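Local coordinates for SnoaL-like domain-containing protein (Burkholderia xenovorans LB400, PDB 3EN8) that is of unknown function but belongs to the SnoaL-like family of the NTF2 clan, pairs with a second copy of itself and binds a calcium ion, at residues Ala53-His58 and Glu106-Ser111; Ala25-Tyr30 and Met49-Leu54; Met2-Ile7 and Asn75-Glu80; Thr79-Ser84 and Ala90-Ile95. One frame throughout, in Å; residues are numbered along the deposited sequence. Where two conformers were deposited one is given.

Interaction 1: Ala53-His58 and Glu106-Ser111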
# COMPACT_ATOMS: atom_id res chain seq x y z
N ALA A 53 -10.80 -9.69 -17.87
CA ALA A 53 -12.10 -10.36 -17.96
C ALA A 53 -12.72 -10.39 -16.58
O ALA A 53 -13.92 -10.14 -16.40
CB ALA A 53 -11.97 -11.78 -18.52
N LEU A 54 -11.88 -10.64 -15.59
CA LEU A 54 -12.37 -10.76 -14.21
C LEU A 54 -12.85 -9.39 -13.74
O LEU A 54 -13.94 -9.27 -13.18
CB LEU A 54 -11.31 -11.34 -13.27
CG LEU A 54 -11.06 -12.85 -13.43
CD1 LEU A 54 -9.84 -13.29 -12.58
CD2 LEU A 54 -12.32 -13.69 -13.09
N ARG A 55 -12.07 -8.36 -14.03
CA ARG A 55 -12.43 -7.00 -13.56
C ARG A 55 -13.69 -6.50 -14.27
O ARG A 55 -14.53 -5.80 -13.68
CB ARG A 55 -11.29 -6.00 -13.77
CG ARG A 55 -10.18 -6.13 -12.71
CD ARG A 55 -8.95 -5.33 -13.10
NE ARG A 55 -7.94 -5.30 -12.05
CZ ARG A 55 -6.73 -4.80 -12.26
NH1 ARG A 55 -6.42 -4.34 -13.44
NH2 ARG A 55 -5.85 -4.74 -11.27
N SER A 56 -13.83 -6.91 -15.52
CA SER A 56 -14.89 -6.39 -16.40
C SER A 56 -16.21 -6.99 -15.98
O SER A 56 -17.30 -6.44 -16.22
CB SER A 56 -14.63 -6.73 -17.86
OG SER A 56 -13.71 -5.82 -18.41
N HIS A 57 -16.08 -8.15 -15.37
CA HIS A 57 -17.21 -8.99 -15.00
C HIS A 57 -17.78 -8.49 -13.70
O HIS A 57 -18.99 -8.26 -13.54
CB HIS A 57 -16.75 -10.44 -14.80
CG HIS A 57 -17.87 -11.37 -14.46
ND1 HIS A 57 -18.09 -11.84 -13.18
CD2 HIS A 57 -18.85 -11.89 -15.23
CE1 HIS A 57 -19.16 -12.63 -13.19
NE2 HIS A 57 -19.64 -12.67 -14.41
N HIS A 58 -16.87 -8.38 -12.76
CA HIS A 58 -17.19 -7.86 -11.43
C HIS A 58 -15.95 -7.41 -10.66
O HIS A 58 -14.98 -8.16 -10.57
CB HIS A 58 -17.95 -8.91 -10.62
CG HIS A 58 -18.32 -8.46 -9.25
ND1 HIS A 58 -19.57 -7.98 -8.94
CD2 HIS A 58 -17.59 -8.37 -8.11
CE1 HIS A 58 -19.60 -7.63 -7.67
NE2 HIS A 58 -18.42 -7.87 -7.14
N GLU A 106 1.31 -6.64 -10.04
CA GLU A 106 0.52 -5.66 -9.30
C GLU A 106 0.06 -6.34 -8.04
O GLU A 106 -0.28 -7.50 -8.07
CB GLU A 106 -0.71 -5.24 -10.12
CG GLU A 106 -1.61 -4.24 -9.39
CD GLU A 106 -2.73 -3.68 -10.27
OE1 GLU A 106 -3.03 -4.23 -11.37
OE2 GLU A 106 -3.32 -2.66 -9.82
N THR A 107 0.08 -5.60 -6.94
CA THR A 107 -0.52 -6.05 -5.68
C THR A 107 -1.48 -4.97 -5.22
O THR A 107 -1.11 -3.80 -5.06
CB THR A 107 0.55 -6.21 -4.61
OG1 THR A 107 1.65 -6.93 -5.14
CG2 THR A 107 -0.01 -6.93 -3.35
N GLN A 108 -2.71 -5.38 -4.97
CA GLN A 108 -3.74 -4.47 -4.53
C GLN A 108 -4.28 -4.79 -3.13
O GLN A 108 -4.47 -5.94 -2.75
CB GLN A 108 -4.89 -4.44 -5.53
CG GLN A 108 -4.65 -3.67 -6.82
CD GLN A 108 -5.84 -3.81 -7.79
OE1 GLN A 108 -6.16 -4.89 -8.26
NE2 GLN A 108 -6.47 -2.68 -8.14
N TYR A 109 -4.51 -3.71 -2.40
CA TYR A 109 -5.20 -3.72 -1.11
C TYR A 109 -6.41 -2.77 -1.13
O TYR A 109 -6.34 -1.66 -1.64
CB TYR A 109 -4.25 -3.22 -0.05
CG TYR A 109 -3.13 -4.16 0.28
CD1 TYR A 109 -1.96 -4.15 -0.43
CD2 TYR A 109 -3.27 -5.12 1.30
CE1 TYR A 109 -0.92 -5.03 -0.12
CE2 TYR A 109 -2.23 -5.97 1.63
CZ TYR A 109 -1.08 -5.93 0.92
OH TYR A 109 -0.09 -6.80 1.24
N PHE A 110 -7.45 -3.21 -0.48
CA PHE A 110 -8.73 -2.52 -0.45
C PHE A 110 -9.14 -2.36 0.99
O PHE A 110 -9.43 -3.34 1.66
CB PHE A 110 -9.79 -3.32 -1.21
CG PHE A 110 -9.38 -3.71 -2.61
CD1 PHE A 110 -9.61 -2.85 -3.67
CD2 PHE A 110 -8.76 -4.94 -2.86
CE1 PHE A 110 -9.25 -3.20 -4.96
CE2 PHE A 110 -8.38 -5.29 -4.17
CZ PHE A 110 -8.62 -4.42 -5.20
N SER A 111 -9.07 -1.13 1.47
CA SER A 111 -9.25 -0.85 2.89
C SER A 111 -10.47 0.04 3.15
O SER A 111 -10.89 0.82 2.29
CB SER A 111 -7.95 -0.27 3.49
OG SER A 111 -7.79 1.08 3.20
O HOH W 1 -8.48 -5.74 -9.22

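Interaction 2: Ala25-Tyr30 and Met49-Leu54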
# COMPACT_ATOMS: atom_id res chain seq x y z
N ALA A 25 -8.40 -0.09 -22.36
CA ALA A 25 -7.38 0.93 -22.09
C ALA A 25 -6.75 0.66 -20.73
O ALA A 25 -5.56 0.84 -20.52
CB ALA A 25 -7.97 2.36 -22.14
N GLU A 26 -7.59 0.17 -19.83
CA GLU A 26 -7.19 -0.10 -18.46
C GLU A 26 -6.16 -1.20 -18.39
O GLU A 26 -5.43 -1.31 -17.41
CB GLU A 26 -8.39 -0.46 -17.59
CG GLU A 26 -8.08 -0.59 -16.13
CD GLU A 26 -9.27 -0.99 -15.29
OE1 GLU A 26 -10.33 -1.23 -15.86
OE2 GLU A 26 -9.12 -1.03 -14.05
N HIS A 27 -6.09 -2.03 -19.43
CA HIS A 27 -5.20 -3.19 -19.36
C HIS A 27 -4.05 -3.12 -20.33
O HIS A 27 -3.26 -4.04 -20.43
CB HIS A 27 -5.99 -4.49 -19.39
CG HIS A 27 -6.82 -4.65 -18.16
ND1 HIS A 27 -8.06 -4.06 -18.04
CD2 HIS A 27 -6.56 -5.23 -16.97
CE1 HIS A 27 -8.55 -4.32 -16.84
NE2 HIS A 27 -7.66 -5.02 -16.17
N ASP A 28 -3.92 -1.96 -20.95
CA ASP A 28 -2.86 -1.74 -21.93
C ASP A 28 -1.50 -1.76 -21.27
O ASP A 28 -0.48 -2.12 -21.87
CB ASP A 28 -3.03 -0.38 -22.60
CG ASP A 28 -1.94 -0.10 -23.60
OD1 ASP A 28 -1.89 -0.85 -24.59
OD2 ASP A 28 -1.13 0.84 -23.39
N ILE A 29 -1.50 -1.37 -20.02
CA ILE A 29 -0.26 -1.13 -19.25
C ILE A 29 0.45 -2.43 -18.83
O ILE A 29 1.60 -2.41 -18.41
CB ILE A 29 -0.50 -0.22 -17.99
CG1 ILE A 29 0.80 0.50 -17.61
CG2 ILE A 29 -1.07 -1.06 -16.79
CD1 ILE A 29 0.63 1.59 -16.48
N TYR A 30 -0.24 -3.56 -18.94
CA TYR A 30 0.30 -4.84 -18.40
C TYR A 30 1.08 -5.63 -19.40
O TYR A 30 0.74 -5.72 -20.57
CB TYR A 30 -0.79 -5.78 -17.83
CG TYR A 30 -1.57 -5.15 -16.72
CD1 TYR A 30 -1.11 -5.19 -15.41
CD2 TYR A 30 -2.80 -4.49 -16.99
CE1 TYR A 30 -1.81 -4.57 -14.38
CE2 TYR A 30 -3.52 -3.90 -15.97
CZ TYR A 30 -3.04 -3.94 -14.66
OH TYR A 30 -3.71 -3.33 -13.63
N MSE A 49 -5.15 -11.07 -19.81
CA MSE A 49 -6.45 -11.42 -20.38
C MSE A 49 -7.42 -11.75 -19.27
O MSE A 49 -8.54 -11.28 -19.24
CB MSE A 49 -6.32 -12.62 -21.33
CG MSE A 49 -7.66 -13.13 -21.82
SE MSE A 49 -7.46 -14.72 -22.90
CE MSE A 49 -7.23 -16.00 -21.43
N ASN A 50 -6.93 -12.56 -18.35
CA ASN A 50 -7.73 -13.07 -17.21
C ASN A 50 -8.07 -11.91 -16.30
O ASN A 50 -9.20 -11.79 -15.83
CB ASN A 50 -7.03 -14.19 -16.41
CG ASN A 50 -7.27 -15.57 -17.02
OD1 ASN A 50 -8.01 -15.72 -17.99
ND2 ASN A 50 -6.64 -16.58 -16.44
N LEU A 51 -7.09 -11.03 -16.10
CA LEU A 51 -7.25 -9.88 -15.20
C LEU A 51 -8.35 -8.96 -15.72
O LEU A 51 -9.24 -8.54 -14.99
CB LEU A 51 -5.92 -9.10 -15.07
CG LEU A 51 -5.92 -7.99 -14.02
CD1 LEU A 51 -6.26 -8.51 -12.62
CD2 LEU A 51 -4.56 -7.27 -14.08
N GLN A 52 -8.32 -8.72 -17.02
CA GLN A 52 -9.29 -7.82 -17.65
C GLN A 52 -10.70 -8.40 -17.60
O GLN A 52 -11.68 -7.68 -17.34
CB GLN A 52 -8.91 -7.52 -19.09
CG GLN A 52 -9.97 -6.72 -19.82
CD GLN A 52 -9.50 -6.13 -21.13
OE1 GLN A 52 -8.30 -6.10 -21.46
NE2 GLN A 52 -10.45 -5.65 -21.90
N ALA A 53 -10.80 -9.69 -17.87
CA ALA A 53 -12.10 -10.36 -17.96
C ALA A 53 -12.72 -10.39 -16.58
O ALA A 53 -13.92 -10.14 -16.40
CB ALA A 53 -11.97 -11.78 -18.52
N LEU A 54 -11.88 -10.64 -15.59
CA LEU A 54 -12.37 -10.76 -14.21
C LEU A 54 -12.85 -9.39 -13.74
O LEU A 54 -13.94 -9.27 -13.18
CB LEU A 54 -11.31 -11.34 -13.27
CG LEU A 54 -11.06 -12.85 -13.43
CD1 LEU A 54 -9.84 -13.29 -12.58
CD2 LEU A 54 -12.32 -13.69 -13.09

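Interaction 3: Met2-Ile7 and Asn75-Glu80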
# COMPACT_ATOMS: atom_id res chain seq x y z
N MSE A 2 13.58 10.59 -19.39
CA MSE A 2 12.13 10.63 -19.35
C MSE A 2 11.47 9.39 -18.74
O MSE A 2 10.26 9.29 -18.69
CB MSE A 2 11.62 10.89 -20.77
CG MSE A 2 11.92 12.32 -21.21
SE MSE A 2 10.53 13.36 -20.39
CE MSE A 2 9.46 12.05 -20.47
N ARG A 3 12.27 8.43 -18.29
CA ARG A 3 11.77 7.07 -18.07
C ARG A 3 10.64 7.00 -17.06
O ARG A 3 9.56 6.45 -17.32
CB ARG A 3 12.91 6.15 -17.60
CG ARG A 3 12.59 4.69 -17.77
CD ARG A 3 13.84 3.79 -17.59
N GLU A 4 10.91 7.56 -15.90
CA GLU A 4 9.89 7.62 -14.84
C GLU A 4 8.65 8.41 -15.24
O GLU A 4 7.51 8.06 -14.91
CB GLU A 4 10.47 8.20 -13.54
CG GLU A 4 11.37 7.19 -12.82
CD GLU A 4 12.20 7.84 -11.72
OE1 GLU A 4 12.21 9.08 -11.66
OE2 GLU A 4 12.83 7.11 -10.93
N GLU A 5 8.88 9.53 -15.89
CA GLU A 5 7.76 10.40 -16.34
C GLU A 5 6.88 9.72 -17.39
O GLU A 5 5.64 9.92 -17.44
CB GLU A 5 8.24 11.77 -16.82
CG GLU A 5 8.54 12.72 -15.67
CD GLU A 5 7.29 13.11 -14.90
OE1 GLU A 5 6.46 13.83 -15.47
OE2 GLU A 5 7.12 12.66 -13.75
N LYS A 6 7.54 8.89 -18.20
CA LYS A 6 6.83 8.03 -19.18
C LYS A 6 5.97 6.96 -18.52
O LYS A 6 4.82 6.71 -18.93
CB LYS A 6 7.80 7.44 -20.21
CG LYS A 6 8.13 8.47 -21.31
CD LYS A 6 9.30 8.04 -22.18
CE LYS A 6 9.86 9.22 -23.05
NZ LYS A 6 11.12 8.85 -23.75
N ILE A 7 6.49 6.35 -17.45
CA ILE A 7 5.68 5.43 -16.65
C ILE A 7 4.51 6.20 -16.03
O ILE A 7 3.34 5.79 -16.09
CB ILE A 7 6.52 4.61 -15.60
CG1 ILE A 7 7.40 3.62 -16.34
CG2 ILE A 7 5.62 3.89 -14.60
CD1 ILE A 7 8.42 2.85 -15.44
N ASN A 75 11.39 1.29 -11.33
CA ASN A 75 10.38 0.37 -11.82
C ASN A 75 9.35 0.07 -10.73
O ASN A 75 8.46 -0.73 -10.95
CB ASN A 75 10.98 -0.93 -12.34
CG ASN A 75 11.52 -0.80 -13.75
OD1 ASN A 75 10.96 -0.08 -14.59
ND2 ASN A 75 12.61 -1.51 -14.03
N LEU A 76 9.44 0.78 -9.61
CA LEU A 76 8.49 0.59 -8.49
C LEU A 76 7.53 1.76 -8.37
O LEU A 76 7.95 2.90 -8.15
CB LEU A 76 9.25 0.41 -7.18
CG LEU A 76 8.41 0.12 -5.92
CD1 LEU A 76 7.62 -1.20 -6.09
CD2 LEU A 76 9.33 0.04 -4.70
N TRP A 77 6.24 1.43 -8.42
CA TRP A 77 5.18 2.42 -8.46
C TRP A 77 4.07 2.08 -7.47
O TRP A 77 3.70 0.93 -7.26
CB TRP A 77 4.66 2.59 -9.89
CG TRP A 77 5.78 3.22 -10.71
CD1 TRP A 77 6.86 2.60 -11.22
CD2 TRP A 77 5.95 4.61 -10.95
NE1 TRP A 77 7.73 3.52 -11.79
CE2 TRP A 77 7.19 4.77 -11.61
CE3 TRP A 77 5.19 5.76 -10.66
CZ2 TRP A 77 7.64 6.01 -12.02
CZ3 TRP A 77 5.65 6.96 -11.03
CH2 TRP A 77 6.88 7.09 -11.70
N ILE A 78 3.57 3.12 -6.83
CA ILE A 78 2.47 2.95 -5.91
C ILE A 78 1.44 4.05 -5.98
O ILE A 78 1.72 5.24 -5.84
CB ILE A 78 2.95 2.68 -4.47
CG1 ILE A 78 1.75 2.29 -3.61
CG2 ILE A 78 3.74 3.87 -3.88
CD1 ILE A 78 2.16 1.81 -2.22
N THR A 79 0.22 3.60 -6.20
CA THR A 79 -0.92 4.48 -6.40
C THR A 79 -1.87 4.26 -5.24
O THR A 79 -2.27 3.14 -4.92
CB THR A 79 -1.66 4.26 -7.76
OG1 THR A 79 -0.77 4.44 -8.85
CG2 THR A 79 -2.87 5.23 -7.87
N GLU A 80 -2.20 5.38 -4.62
CA GLU A 80 -3.21 5.46 -3.59
C GLU A 80 -4.42 6.11 -4.21
O GLU A 80 -4.34 7.18 -4.81
CB GLU A 80 -2.72 6.31 -2.40
CG GLU A 80 -1.50 5.75 -1.62
CD GLU A 80 -0.97 6.77 -0.69
OE1 GLU A 80 -1.70 7.10 0.26
OE2 GLU A 80 0.17 7.26 -0.93

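Interaction 4: Thr79-Ser84 and Ala90-Ile95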
# COMPACT_ATOMS: atom_id res chain seq x y z
N THR A 79 0.22 3.60 -6.20
CA THR A 79 -0.92 4.48 -6.40
C THR A 79 -1.87 4.26 -5.24
O THR A 79 -2.27 3.14 -4.92
CB THR A 79 -1.66 4.26 -7.76
OG1 THR A 79 -0.77 4.44 -8.85
CG2 THR A 79 -2.87 5.23 -7.87
N GLU A 80 -2.20 5.38 -4.62
CA GLU A 80 -3.21 5.46 -3.59
C GLU A 80 -4.42 6.11 -4.21
O GLU A 80 -4.34 7.18 -4.81
CB GLU A 80 -2.72 6.31 -2.40
CG GLU A 80 -1.50 5.75 -1.62
CD GLU A 80 -0.97 6.77 -0.69
OE1 GLU A 80 -1.70 7.10 0.26
OE2 GLU A 80 0.17 7.26 -0.93
N TYR A 81 -5.55 5.47 -4.05
CA TYR A 81 -6.77 5.97 -4.76
C TYR A 81 -7.96 5.45 -4.06
O TYR A 81 -7.87 4.55 -3.28
CB TYR A 81 -6.79 5.59 -6.24
CG TYR A 81 -6.83 4.10 -6.63
CD1 TYR A 81 -5.68 3.29 -6.55
CD2 TYR A 81 -7.98 3.52 -7.11
CE1 TYR A 81 -5.72 1.97 -6.92
CE2 TYR A 81 -8.02 2.18 -7.51
CZ TYR A 81 -6.87 1.39 -7.40
OH TYR A 81 -6.93 0.04 -7.80
N SER A 82 -9.10 6.07 -4.37
CA SER A 82 -10.39 5.66 -3.83
C SER A 82 -11.29 5.15 -4.97
O SER A 82 -11.30 5.68 -6.10
CB SER A 82 -11.07 6.82 -3.09
OG SER A 82 -10.35 7.17 -1.93
N ILE A 83 -11.98 4.07 -4.67
CA ILE A 83 -13.01 3.54 -5.55
C ILE A 83 -14.31 3.41 -4.75
O ILE A 83 -14.28 3.16 -3.55
CB ILE A 83 -12.60 2.17 -6.13
CG1 ILE A 83 -12.50 1.10 -5.06
CG2 ILE A 83 -11.27 2.28 -6.86
CD1 ILE A 83 -12.14 -0.27 -5.61
N SER A 84 -15.45 3.58 -5.38
CA SER A 84 -16.68 3.46 -4.62
C SER A 84 -17.80 2.88 -5.45
O SER A 84 -17.91 3.13 -6.65
CB SER A 84 -17.06 4.84 -4.05
OG SER A 84 -18.26 4.83 -3.33
N ALA A 90 -13.72 2.50 -0.90
CA ALA A 90 -12.54 1.76 -0.49
C ALA A 90 -11.30 2.58 -0.76
O ALA A 90 -11.09 3.08 -1.86
CB ALA A 90 -12.47 0.45 -1.21
N TYR A 91 -10.52 2.74 0.30
CA TYR A 91 -9.16 3.30 0.21
C TYR A 91 -8.27 2.19 -0.30
O TYR A 91 -8.01 1.18 0.39
CB TYR A 91 -8.68 3.79 1.59
CG TYR A 91 -9.29 5.09 2.03
CD1 TYR A 91 -8.71 6.30 1.68
CD2 TYR A 91 -10.46 5.10 2.80
CE1 TYR A 91 -9.29 7.51 2.08
CE2 TYR A 91 -11.04 6.30 3.21
CZ TYR A 91 -10.45 7.50 2.85
OH TYR A 91 -11.01 8.71 3.24
N THR A 92 -7.80 2.40 -1.53
CA THR A 92 -7.13 1.38 -2.32
C THR A 92 -5.66 1.76 -2.55
O THR A 92 -5.26 2.92 -2.60
CB THR A 92 -7.90 1.11 -3.64
OG1 THR A 92 -9.30 0.88 -3.35
CG2 THR A 92 -7.34 -0.14 -4.35
N VAL A 93 -4.87 0.72 -2.57
CA VAL A 93 -3.43 0.81 -2.87
C VAL A 93 -3.10 -0.18 -3.94
O VAL A 93 -3.41 -1.35 -3.85
CB VAL A 93 -2.55 0.54 -1.62
CG1 VAL A 93 -1.05 0.50 -2.02
CG2 VAL A 93 -2.78 1.60 -0.54
N SER A 94 -2.47 0.31 -5.00
CA SER A 94 -1.97 -0.55 -6.02
C SER A 94 -0.44 -0.37 -6.13
O SER A 94 0.04 0.74 -6.49
CB SER A 94 -2.62 -0.20 -7.38
OG SER A 94 -1.94 -0.76 -8.50
N ILE A 95 0.25 -1.45 -5.87
CA ILE A 95 1.71 -1.50 -5.92
C ILE A 95 2.08 -2.16 -7.23
O ILE A 95 1.70 -3.32 -7.46
CB ILE A 95 2.31 -2.32 -4.74
CG1 ILE A 95 1.82 -1.86 -3.40
CG2 ILE A 95 3.85 -2.35 -4.86
CD1 ILE A 95 1.95 -2.97 -2.32
O HOH W 2 0.35 1.88 -9.05

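Interaction 1: Ala53-His58 and Glu106-Ser111
Two groups grip OE1 of E106: the guanidinium of R55 and, from outside the two segments, the hydroxyl of Y30. R55 reaches it through NH2, whose hydrogen bond to E106 OE1 is 2.9 Å long, has an N-H...O angle of 159° and forms part of a salt bridge. The same nitrogen spends a second hydrogen on the next inward-facing residue of the strand, with R55 NH2 to Q108 OE1 at 3.0 Å. Both oxygens lie close to the guanidinium plane, at its edge, yet R55 meets E106 OE1 from above the carboxylate plane and Q108 OE1 from above the amide plane: the carboxylate is turned 79° from the guanidinium and the amide is set almost as steeply. A water lying in the guanidinium plane bridges the pair, accepting from R55 NE at 2.9 Å and donating to Q108 OE1 at 2.7 Å. R55 can span the gap because its chain runs extended from CG to NE, while E106 and Q108 stretch out to meet it from the opposite direction. Further bonds fix the acceptors, since S94 OG holds E106 OE2 and Y81 OH holds Q108 NE2. Y30 OH also binds R55 NH1, so that it ties the two segments together alongside R55 NH2. A helix packed on the concave side of a curved sheet is characteristic of the cone-like NTF2 fold; the R55 bridge from helix 48-57 to strand 102-111 is this protein's own detail within it.

Interaction 2: Ala25-Tyr30 and Met49-Leu54
With CG anti to the carbonyl carbon (chi1 -66°), the ring of H27 swings out to lie flat against Q52 on helix 48-57; Q52 in turn sends its extended chain away from its backbone N (chi1 173°), back along that ring. The main touch is a CH-pi contact in which Q52 CA sits over the middle of the imidazole, 3.6 Å from the ring centroid of H27. The aliphatic part of the glutamine continues the cover, with Q52 CB 3.7 Å from H27 CG, and the amide at its tip is nearly parallel to the imidazole. Its oxygen ends beside the root of the histidine, Q52 OE1 lying 3.5 Å from H27 CB. At the far end of the type I turn from H27 to Y30, the tyrosine makes a second CH-pi contact: L51 CD2 stands over one ring face, nearer the rim than the centre, 3.9 Å from the Y30 centroid and 3.7 Å from Y30 CZ. The opposite face of the same ring is covered by I29 CG2, leaving the tyrosine sandwiched between two branched aliphatic groups. L51 also leans on the histidine, with L51 CG 4.1 Å from H27 NE2. The polar ends look elsewhere: H27 ND1 bonds to F23 O, Q52 NE2 to D24 OD1 and Y30 OH to E106 OE1. Helix 48-57 is thus seated against the turn, just before the calcium ligands D32 and D33, by dispersion and CH-pi contacts, while directional bonds to neighbouring residues set the orientation of the flat groups.

Interaction 3: Met2-Ile7 and Asn75-Glu80
I7 leaves the helix 3-20 with CB already against the indole, 4.0 Å from both W77 CZ2 and W77 CE2. From CB the chain divides. The short branch, CG2, is anti to the backbone N and lands over the pyrrole ring, 3.5 Å from the centroid of the five-membered ring of W77 and 13° off its normal, a close CH-pi contact. The long branch ends in CD1, which reaches past the indole nitrogen, 3.8 Å from W77 NE1, to the side chain of N75, where I7 CD1 is 4.0 Å from N75 OD1. One helical turn earlier, E4 approaches the benzene side of the indole: its CB lies in the ring plane at the edge, 3.9 Å from W77 CZ2, and the backbone E4 O is 3.4 Å from W77 CH2. Both polar ends turn to the loop before the strand, while F98 meets the indole with its ring steeply inclined. The start of the helix is therefore held to the strand by I7 over the indole face and E4 at its edge, while E4 OE2 and W77 NE1 both use the backbone of G74, bonding to its N and its O respectively.

Interaction 4: Thr79-Ser84 and Ala90-Ile95
The beta hairpin of strands 76-85 and 88-99 pairs here in regular antiparallel register, T79 with S94, Y81 with T92 and I83 with A90 being hydrogen-bonded pairs, with E80-V93 and S82-Y91 non-hydrogen-bonded between them. Six backbone bonds result; Y81 O takes the N-H of T92 at 2.8 Å. Y81 has chi1 63°, placing CG between N and the carbonyl carbon and laying the ring over its partner: T92 CB stands above the ring centre, 3.9 Å from the Y81 centroid. T92 CG2 comes within 3.4 Å of Y81 CZ, while S94 CB sits at the ring edge, in its plane, 3.8 Å from Y81 CE1. Next along, I83 crosses T92 at about a right angle and brings CG1 3.9 Å from A90 CB. A water joins T79 OG1 to S94 O, to which it donates. Y81 also meets the rings of W15 and F65 on this face. E80, Y91 and V93 project from the other one, where Y109 of the second subunit bonds to E80 and packs on Y91 and V93. Helix against one face and partner subunit against the other is a plan found in many dimeric NTF2-like proteins.

Interactions 1, 2 and 4 are buried, whereas interaction 3, near the N terminus, is only partly so. Interactions 1 and 2 share helix 48-57: one uses its long charged side chain to cross the interior, the other its L51 and Q52 side chains, and Y30 connects them by bonding to both R55 and E106. Interactions 3 and 4 share strand 76-85, whose beginning, near W77, receives the start of helix 3-20 and whose middle pairs with strand 88-99. Interaction 4 touches interaction 1 through the neighbouring strands 88-99 and 102-111. Chemistry follows place: backbone hydrogen bonds within the sheet, ion pairing inside the cone, and CH-pi contacts both where helices lean on aromatic rings and, in interaction 4, between strands.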